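Local coordinates for protein calmodulin-binding transcription activator 1 (Homo sapiens, PDB 2CXK) that activates transcription in the nucleus and may interact with calmodulin, the piece described here being its immunoglobulin-like TIG domain, at residues A[31-35]-A[36-40]. Numbering follows the deposited sequence.
Sequences WQEAS and NNYSC
The phenol ring of Tyr38 is framed by the loop that runs just before it: Glu33 O lies at the ring edge, in plane, 3.7 Å from CE2 of Tyr38, while CB of Trp31 and CB of Glu33 approach obliquely near the hydroxyl end. In the TIG domain, an immunoglobulin-like beta fold, residues 31-37 belong to the connection between strands 24-28 and 38-42, and Tyr38 opens the latter. With CG beside its backbone N and anti to the carbonyl carbon, Tyr38 turns its ring back into the curve of this loop. CB of Glu33 packs 3.6 Å from CZ of Tyr38, and CB of Trp31 is 3.9 Å from the same CZ, so aliphatic carbons from two loop residues border the phenol. Glu33 and Tyr38 cross at about a right angle, with the carboxylate led away from the ring. The hydroxyl enters a polar corner: Tyr38 OH is 2.9 Å from Glu33 N and shares a weak hydrogen bond with Ser5 OG, from the N-terminal expression tag, which also accepts hydrogen bonds from the backbone N atoms of Gln32 and Glu33. Elsewhere round the ring, Phe75 of strand 67-75 meets Tyr38 edge-to-face. The buried indole of Trp31 bonds through NE1 to Ile27 O.

At the other end of the loop the chain reverses through an inverse gamma turn centred on Asn36, closed by a weak hydrogen bond from Asn37 N to Ser35 O (3.0 Å, 144° at the hydrogen). A side-chain bond spans the same turn. The hydroxyl of Ser35, with OG anti to its own backbone N (chi1 -172°), donates to the amide oxygen of Asn37; OG of Ser35 sits 2.6 Å from OD1 of Asn37, raised 41° out of the carbonyl plane.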
loop_
_atom_site.group_PDB
_atom_site.type_symbol
_atom_site.label_atom_id
_atom_site.label_comp_id
_atom_site.label_asym_id
_atom_site.label_seq_id
_atom_site.Cartn_x
_atom_site.Cartn_y
_atom_site.Cartn_z
ATOM N N TRP A 31 -13.170 3.411 4.136
ATOM C CA TRP A 31 -13.339 2.764 5.440
ATOM C C TRP A 31 -13.158 3.769 6.574
ATOM O O TRP A 31 -12.133 4.437 6.658
ATOM C CB TRP A 31 -12.340 1.614 5.621
ATOM C CG TRP A 31 -11.665 1.156 4.355
ATOM C CD1 TRP A 31 -10.323 1.199 4.088
ATOM C CD2 TRP A 31 -12.285 0.586 3.195
ATOM N NE1 TRP A 31 -10.071 0.693 2.839
ATOM C CE2 TRP A 31 -11.254 0.310 2.266
ATOM C CE3 TRP A 31 -13.609 0.284 2.846
ATOM C CZ2 TRP A 31 -11.505 -0.255 1.012
ATOM C CZ3 TRP A 31 -13.859 -0.279 1.594
ATOM C CH2 TRP A 31 -12.810 -0.542 0.694
ATOM N N GLN A 32 -14.148 3.853 7.460
ATOM C CA GLN A 32 -14.090 4.797 8.574
ATOM C C GLN A 32 -14.396 4.170 9.934
ATOM O O GLN A 32 -13.888 4.631 10.959
ATOM C CB GLN A 32 -15.070 5.948 8.327
ATOM C CG GLN A 32 -14.795 6.764 7.070
ATOM C CD GLN A 32 -13.495 7.550 7.149
ATOM O OE1 GLN A 32 -13.247 8.266 8.123
ATOM N NE2 GLN A 32 -12.660 7.426 6.117
ATOM N N GLU A 33 -15.226 3.130 9.936
ATOM C CA GLU A 33 -15.625 2.447 11.171
ATOM C C GLU A 33 -14.493 2.334 12.185
ATOM O O GLU A 33 -13.328 2.186 11.824
ATOM C CB GLU A 33 -16.173 1.046 10.861
ATOM C CG GLU A 33 -17.431 1.032 9.987
ATOM C CD GLU A 33 -18.586 1.820 10.590
ATOM O OE1 GLU A 33 -19.023 1.474 11.709
ATOM O OE2 GLU A 33 -19.054 2.785 9.942
ATOM N N ALA A 34 -14.842 2.413 13.462
ATOM C CA ALA A 34 -13.839 2.315 14.508
ATOM C C ALA A 34 -13.714 0.873 14.972
ATOM O O ALA A 34 -12.627 0.417 15.316
ATOM C CB ALA A 34 -14.209 3.219 15.684
ATOM N N SER A 35 -14.830 0.153 14.962
ATOM C CA SER A 35 -14.842 -1.237 15.398
ATOM C C SER A 35 -13.824 -2.092 14.645
ATOM O O SER A 35 -13.670 -1.973 13.432
ATOM C CB SER A 35 -16.243 -1.831 15.231
ATOM O OG SER A 35 -16.313 -3.112 15.825
ATOM N N ASN A 36 -13.149 -2.961 15.388
ATOM C CA ASN A 36 -12.124 -3.856 14.863
ATOM C C ASN A 36 -12.728 -5.110 14.206
ATOM O O ASN A 36 -12.382 -6.235 14.569
ATOM C CB ASN A 36 -11.213 -4.265 16.025
ATOM C CG ASN A 36 -10.049 -5.133 15.592
ATOM O OD1 ASN A 36 -9.371 -5.732 16.428
ATOM N ND2 ASN A 36 -9.802 -5.197 14.288
ATOM N N ASN A 37 -13.624 -4.926 13.241
ATOM C CA ASN A 37 -14.250 -6.076 12.591
ATOM C C ASN A 37 -14.084 -6.112 11.079
ATOM O O ASN A 37 -14.900 -6.706 10.371
ATOM C CB ASN A 37 -15.736 -6.134 12.942
ATOM C CG ASN A 37 -15.968 -6.345 14.419
ATOM O OD1 ASN A 37 -16.636 -5.545 15.070
ATOM N ND2 ASN A 37 -15.413 -7.426 14.958
ATOM N N TYR A 38 -13.029 -5.469 10.592
ATOM C CA TYR A 38 -12.739 -5.455 9.165
ATOM C C TYR A 38 -11.984 -6.722 8.794
ATOM O O TYR A 38 -11.261 -7.283 9.609
ATOM C CB TYR A 38 -11.857 -4.265 8.811
ATOM C CG TYR A 38 -12.576 -2.947 8.736
ATOM C CD1 TYR A 38 -13.383 -2.639 7.642
ATOM C CD2 TYR A 38 -12.423 -1.992 9.742
ATOM C CE1 TYR A 38 -14.017 -1.412 7.544
ATOM C CE2 TYR A 38 -13.057 -0.757 9.654
ATOM C CZ TYR A 38 -13.849 -0.478 8.551
ATOM O OH TYR A 38 -14.462 0.745 8.445
ATOM N N SER A 39 -12.157 -7.167 7.560
ATOM C CA SER A 39 -11.450 -8.341 7.069
ATOM C C SER A 39 -11.304 -8.180 5.568
ATOM O O SER A 39 -11.970 -7.339 4.954
ATOM C CB SER A 39 -12.215 -9.636 7.388
ATOM O OG SER A 39 -13.460 -9.695 6.713
ATOM N N CYS A 40 -10.411 -8.967 4.981
ATOM C CA CYS A 40 -10.205 -8.934 3.543
ATOM C C CYS A 40 -10.354 -10.356 3.054
ATOM O O CYS A 40 -9.868 -11.295 3.685
ATOM C CB CYS A 40 -8.813 -8.398 3.190
ATOM S SG CYS A 40 -8.615 -6.637 3.563
#